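UTP-glucose-1-phosphate uridylyltransferase 2 (Trypanosoma brucei, PDB 3GUE) probably catalyses the reversible transfer of a uridylyl group from UTP to glucose 1-phosphate, giving UDP-glucose and diphosphate. Local coordinates at residues V187-Y195 and Q347-A355. Sequence-based numbering, arbitrary orientation.
With UPG (uridine-5'-diphosphate-glucose), chain C.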
ATOM      1  N   VAL A 187      -9.466   0.063  14.012  1.00 26.17           N
ATOM      2  CA  VAL A 187      -8.579   0.099  12.806  1.00 27.39           C
ATOM      3  C   VAL A 187      -8.803   1.339  11.952  1.00 27.02           C
ATOM      4  O   VAL A 187      -9.939   1.766  11.825  1.00 26.40           O
ATOM      5  CB  VAL A 187      -8.781  -1.090  11.848  1.00 26.94           C
ATOM      6  CG1 VAL A 187      -7.997  -2.279  12.312  1.00 28.71           C
ATOM      7  CG2 VAL A 187     -10.260  -1.418  11.662  1.00 29.04           C
ATOM      8  N   PRO A 188      -7.724   1.871  11.316  1.00 26.98           N
ATOM      9  CA  PRO A 188      -7.887   2.912  10.286  1.00 26.90           C
ATOM     10  C   PRO A 188      -8.727   2.293   9.159  1.00 26.57           C
ATOM     11  O   PRO A 188      -8.523   1.113   8.849  1.00 26.69           O
ATOM     12  CB  PRO A 188      -6.445   3.182   9.807  1.00 26.97           C
ATOM     13  CG  PRO A 188      -5.659   1.964  10.210  1.00 25.35           C
ATOM     14  CD  PRO A 188      -6.303   1.521  11.505  1.00 27.11           C
ATOM     15  N   PRO A 189      -9.662   3.060   8.564  1.00 26.12           N
ATOM     16  CA  PRO A 189     -10.618   2.439   7.627  1.00 25.57           C
ATOM     17  C   PRO A 189     -10.140   2.221   6.163  1.00 25.79           C
ATOM     18  O   PRO A 189     -10.972   2.178   5.249  1.00 25.90           O
ATOM     19  CB  PRO A 189     -11.792   3.408   7.669  1.00 24.87           C
ATOM     20  CG  PRO A 189     -11.204   4.739   8.013  1.00 25.83           C
ATOM     21  CD  PRO A 189      -9.907   4.515   8.735  1.00 25.84           C
ATOM     22  N   GLY A 190      -8.828   2.123   5.951  1.00 26.63           N
ATOM     23  CA  GLY A 190      -8.237   1.927   4.609  1.00 26.65           C
ATOM     24  C   GLY A 190      -7.685   3.250   4.120  1.00 26.48           C
ATOM     25  O   GLY A 190      -8.080   4.285   4.628  1.00 26.84           O
ATOM     26  N   HIS A 191      -6.741   3.208   3.173  1.00 26.67           N
ATOM     27  CA  HIS A 191      -6.270   4.389   2.460  1.00 26.61           C
ATOM     28  C   HIS A 191      -7.352   5.076   1.575  1.00 26.95           C
ATOM     29  O   HIS A 191      -7.220   6.243   1.235  1.00 28.63           O
ATOM     30  CB  HIS A 191      -4.925   4.115   1.716  1.00 26.36           C
ATOM     31  CG  HIS A 191      -4.905   2.817   0.952  1.00 25.14           C
ATOM     32  ND1 HIS A 191      -5.674   2.600  -0.168  1.00 26.07           N
ATOM     33  CD2 HIS A 191      -4.268   1.645   1.195  1.00 25.19           C
ATOM     34  CE1 HIS A 191      -5.494   1.360  -0.604  1.00 25.44           C
ATOM     35  NE2 HIS A 191      -4.647   0.755   0.212  1.00 25.17           N
ATOM     36  N   GLY A 192      -8.442   4.380   1.252  1.00 27.16           N
ATOM     37  CA  GLY A 192      -9.595   5.021   0.614  1.00 26.78           C
ATOM     38  C   GLY A 192     -10.122   6.194   1.422  1.00 27.54           C
ATOM     39  O   GLY A 192     -10.801   7.073   0.862  1.00 28.25           O
ATOM     40  N   ASP A 193      -9.767   6.204   2.723  1.00 27.06           N
ATOM     41  CA  ASP A 193     -10.155   7.201   3.728  1.00 26.70           C
ATOM     42  C   ASP A 193      -9.597   8.577   3.372  1.00 26.60           C
ATOM     43  O   ASP A 193     -10.126   9.593   3.789  1.00 25.79           O
ATOM     44  CB  ASP A 193      -9.627   6.755   5.107  1.00 27.46           C
ATOM     45  CG  ASP A 193     -10.287   7.464   6.295  1.00 26.67           C
ATOM     46  OD1 ASP A 193     -11.486   7.814   6.251  1.00 24.52           O
ATOM     47  OD2 ASP A 193      -9.607   7.611   7.335  1.00 28.57           O
ATOM     48  N   VAL A 194      -8.529   8.602   2.577  1.00 26.48           N
ATOM     49  CA  VAL A 194      -7.870   9.858   2.206  1.00 26.04           C
ATOM     50  C   VAL A 194      -8.774  10.996   1.687  1.00 26.26           C
ATOM     51  O   VAL A 194      -8.561  12.162   2.010  1.00 25.99           O
ATOM     52  CB  VAL A 194      -6.694   9.604   1.210  1.00 25.34           C
ATOM     53  CG1 VAL A 194      -7.215   9.100  -0.170  1.00 26.03           C
ATOM     54  CG2 VAL A 194      -5.844  10.872   1.081  1.00 25.68           C
ATOM     55  N   TYR A 195      -9.795  10.653   0.904  1.00 27.89           N
ATOM     56  CA  TYR A 195     -10.597  11.669   0.232  1.00 26.95           C
ATOM     57  C   TYR A 195     -11.454  12.438   1.250  1.00 27.04           C
ATOM     58  O   TYR A 195     -11.407  13.678   1.301  1.00 26.74           O
ATOM     59  CB  TYR A 195     -11.436  11.066  -0.906  1.00 27.38           C
ATOM     60  CG  TYR A 195     -10.640  10.268  -1.938  1.00 28.56           C
ATOM     61  CD1 TYR A 195      -9.699  10.888  -2.791  1.00 28.18           C
ATOM     62  CD2 TYR A 195     -10.824   8.890  -2.064  1.00 28.52           C
ATOM     63  CE1 TYR A 195      -8.967  10.143  -3.736  1.00 27.44           C
ATOM     64  CE2 TYR A 195     -10.110   8.146  -3.010  1.00 29.97           C
ATOM     65  CZ  TYR A 195      -9.176   8.775  -3.841  1.00 29.32           C
ATOM     66  OH  TYR A 195      -8.481   8.020  -4.782  1.00 29.64           O
ATOM     67  N   GLN A 347     -13.212  -6.011   9.655  1.00 26.13           N
ATOM     68  CA  GLN A 347     -12.728  -4.660   9.421  1.00 26.76           C
ATOM     69  C   GLN A 347     -13.303  -4.115   8.110  1.00 26.68           C
ATOM     70  O   GLN A 347     -13.112  -4.684   7.031  1.00 26.15           O
ATOM     71  CB  GLN A 347     -11.200  -4.621   9.458  1.00 26.87           C
ATOM     72  CG  GLN A 347     -10.650  -5.326  10.719  1.00 27.74           C
ATOM     73  CD  GLN A 347      -9.138  -5.501  10.768  1.00 28.00           C
ATOM     74  OE1 GLN A 347      -8.608  -5.898  11.798  1.00 31.80           O
ATOM     75  NE2 GLN A 347      -8.446  -5.224   9.670  1.00 28.09           N
ATOM     76  N   LEU A 348     -14.068  -3.031   8.236  1.00 26.76           N
ATOM     77  CA  LEU A 348     -14.671  -2.371   7.090  1.00 27.13           C
ATOM     78  C   LEU A 348     -13.658  -1.321   6.596  1.00 27.38           C
ATOM     79  O   LEU A 348     -13.181  -0.504   7.371  1.00 27.92           O
ATOM     80  CB  LEU A 348     -15.994  -1.721   7.481  1.00 26.30           C
ATOM     81  CG  LEU A 348     -17.087  -2.568   8.131  1.00 25.93           C
ATOM     82  CD1 LEU A 348     -18.382  -1.774   8.184  1.00 27.57           C
ATOM     83  CD2 LEU A 348     -17.312  -3.895   7.442  1.00 26.85           C
ATOM     84  N   GLU A 349     -13.309  -1.393   5.312  1.00 28.04           N
ATOM     85  CA  GLU A 349     -12.202  -0.619   4.751  1.00 28.87           C
ATOM     86  C   GLU A 349     -12.508  -0.283   3.304  1.00 27.83           C
ATOM     87  O   GLU A 349     -13.173  -1.071   2.618  1.00 29.56           O
ATOM     88  CB  GLU A 349     -10.910  -1.442   4.755  1.00 28.18           C
ATOM     89  CG  GLU A 349     -10.262  -1.659   6.110  1.00 33.39           C
ATOM     90  CD  GLU A 349      -9.854  -3.100   6.299  1.00 35.81           C
ATOM     91  OE1 GLU A 349     -10.409  -3.943   5.572  1.00 41.51           O
ATOM     92  OE2 GLU A 349      -8.988  -3.392   7.149  1.00 37.64           O
ATOM     93  N   VAL A 350     -11.998   0.863   2.846  1.00 27.10           N
ATOM     94  CA  VAL A 350     -11.988   1.226   1.421  1.00 26.52           C
ATOM     95  C   VAL A 350     -10.576   1.475   0.869  1.00 25.64           C
ATOM     96  O   VAL A 350      -9.645   1.780   1.629  1.00 26.02           O
ATOM     97  CB  VAL A 350     -12.822   2.494   1.153  1.00 26.63           C
ATOM     98  CG1 VAL A 350     -14.289   2.175   1.168  1.00 26.81           C
ATOM     99  CG2 VAL A 350     -12.490   3.587   2.188  1.00 25.63           C
ATOM    100  N   ALA A 351     -10.428   1.351  -0.458  1.00 25.55           N
ATOM    101  CA  ALA A 351      -9.129   1.537  -1.152  1.00 25.06           C
ATOM    102  C   ALA A 351      -9.181   2.804  -2.037  1.00 24.67           C
ATOM    103  O   ALA A 351     -10.159   3.032  -2.780  1.00 24.63           O
ATOM    104  CB  ALA A 351      -8.807   0.333  -1.980  1.00 25.50           C
ATOM    105  N   MET A 352      -8.131   3.612  -1.975  1.00 24.95           N
ATOM    106  CA  MET A 352      -8.151   4.887  -2.698  1.00 26.27           C
ATOM    107  C   MET A 352      -8.241   4.652  -4.217  1.00 25.97           C
ATOM    108  O   MET A 352      -8.723   5.511  -4.962  1.00 27.12           O
ATOM    109  CB  MET A 352      -6.991   5.783  -2.288  1.00 25.51           C
ATOM    110  CG  MET A 352      -5.633   5.240  -2.662  1.00 26.80           C
ATOM    111  SD  MET A 352      -4.413   6.553  -2.653  1.00 29.57           S
ATOM    112  CE  MET A 352      -3.160   5.792  -3.668  1.00 26.05           C
ATOM    113  N   GLY A 353      -7.832   3.468  -4.667  1.00 25.31           N
ATOM    114  CA  GLY A 353      -7.793   3.180  -6.102  1.00 23.98           C
ATOM    115  C   GLY A 353      -9.198   3.004  -6.654  1.00 23.45           C
ATOM    116  O   GLY A 353      -9.413   3.158  -7.841  1.00 22.48           O
ATOM    117  N   ALA A 354     -10.157   2.689  -5.782  1.00 23.30           N
ATOM    118  CA  ALA A 354     -11.537   2.425  -6.188  1.00 23.62           C
ATOM    119  C   ALA A 354     -12.261   3.695  -6.701  1.00 23.39           C
ATOM    120  O   ALA A 354     -13.334   3.610  -7.315  1.00 24.56           O
ATOM    121  CB  ALA A 354     -12.315   1.722  -5.012  1.00 24.23           C
ATOM    122  N   ALA A 355     -11.667   4.861  -6.450  1.00 23.35           N
ATOM    123  CA  ALA A 355     -12.171   6.137  -7.005  1.00 23.41           C
ATOM    124  C   ALA A 355     -11.964   6.226  -8.523  1.00 22.93           C
ATOM    125  O   ALA A 355     -12.337   7.220  -9.164  1.00 22.75           O
ATOM    126  CB  ALA A 355     -11.514   7.349  -6.309  1.00 22.99           C
TER
HETATM  127  N1  UPG C 484      -2.595   2.693   4.727  1.00 21.25           N
HETATM  128  C2  UPG C 484      -3.114   3.880   5.282  1.00 21.84           C
HETATM  129  N3  UPG C 484      -4.345   3.801   5.908  1.00 23.09           N
HETATM  130  C4  UPG C 484      -5.069   2.636   6.005  1.00 23.06           C
HETATM  131  C5  UPG C 484      -4.570   1.456   5.439  1.00 23.85           C
HETATM  132  C6  UPG C 484      -3.337   1.472   4.794  1.00 22.35           C
HETATM  133  O2  UPG C 484      -2.534   4.976   5.273  1.00 19.71           O
HETATM  134  O4  UPG C 484      -6.153   2.682   6.603  1.00 21.14           O
HETATM  135  C1C UPG C 484      -1.267   2.723   4.032  1.00 20.87           C
HETATM  136  C2C UPG C 484      -0.203   1.669   4.353  1.00 19.46           C
HETATM  137  O2C UPG C 484       0.521   2.019   5.541  1.00 17.26           O
HETATM  138  C3C UPG C 484       0.683   1.807   3.117  1.00 19.19           C
HETATM  139  C4C UPG C 484      -0.335   2.025   2.009  1.00 18.49           C
HETATM  140  O4C UPG C 484      -1.549   2.520   2.637  1.00 16.57           O
HETATM  141  O3C UPG C 484       1.468   2.993   3.238  1.00 20.36           O
HETATM  142  C5C UPG C 484      -0.693   0.688   1.281  1.00 17.44           C
HETATM  143  O5C UPG C 484      -1.390  -0.227   2.083  1.00 15.94           O
HETATM  144  PA  UPG C 484      -1.060  -1.805   2.024  1.00 18.72           P
HETATM  145  O1A UPG C 484       0.426  -1.888   2.109  1.00 20.56           O
HETATM  146  O2A UPG C 484      -1.883  -2.571   2.967  1.00 20.57           O
HETATM  147  O3A UPG C 484      -1.480  -2.174   0.476  1.00 19.64           O
HETATM  148  PB  UPG C 484      -2.935  -2.665  -0.063  1.00 21.38           P
HETATM  149  O1B UPG C 484      -3.945  -1.701   0.404  1.00 17.81           O
HETATM  150  O2B UPG C 484      -3.135  -4.128   0.181  1.00 17.01           O
HETATM  151  O3B UPG C 484      -2.654  -2.555  -1.640  1.00 17.61           O
HETATM  152  C1' UPG C 484      -2.411  -1.224  -2.227  1.00 17.06           C
HETATM  153  C2' UPG C 484      -3.474  -0.953  -3.283  1.00 20.54           C
HETATM  154  C3' UPG C 484      -3.401  -2.077  -4.309  1.00 20.13           C
HETATM  155  C4' UPG C 484      -2.005  -2.074  -4.952  1.00 19.24           C
HETATM  156  C5' UPG C 484      -0.912  -2.228  -3.864  1.00 20.96           C
HETATM  157  C6' UPG C 484       0.448  -1.913  -4.432  1.00 20.78           C
HETATM  158  O2' UPG C 484      -4.791  -0.920  -2.703  1.00 22.23           O
HETATM  159  O3' UPG C 484      -4.445  -1.912  -5.253  1.00 17.24           O
HETATM  160  O4' UPG C 484      -1.890  -3.121  -5.903  1.00 20.50           O
HETATM  161  O5' UPG C 484      -1.077  -1.286  -2.769  1.00 19.65           O
HETATM  162  O6' UPG C 484       1.453  -2.418  -3.550  1.00 20.23           O
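M352 CB sits 3.9 Å from V194 CG1 and 4.0 Å from Y195 CE2, the apolar centre where helix 194-201 meets the 3-10 turn 352-355, beyond strands 186-187 and 344-349 of a small antiparallel sheet, beside the nucleotide site of this GT-A-type uridylyltransferase. A355 CB closes against the same tyrosine, and the M352 side chain also touches N304 and I306 of strand 300-309. Next along, the backbones touch: the bare CA of G192 lies 3.3 Å from M352 N. V350 CG2 packs against that same G192 CA at 3.6 Å. Two backbone bonds run in opposite senses here, V350 N to P189 O and G192 N to V350 O, each 2.9 Å; the second donor stands well above the carbonyl plane.

The polar edge faces the nucleotide. A chi1 of 46° turns the H191 ring so that ND1 faces M352 N and NE2 the diphosphate. M352 N donates in the ring plane to ND1 (3.2 Å, nearly straight at 174°), while NE2 donates to O1B, on the beta phosphate of UDP-glucose, at 2.6 Å. Together these two bonds fix the ring's rotation, and G190 N makes a weak bond to uracil O4. At the helical end, Y195 OH donates to M352 O across 2.5 Å.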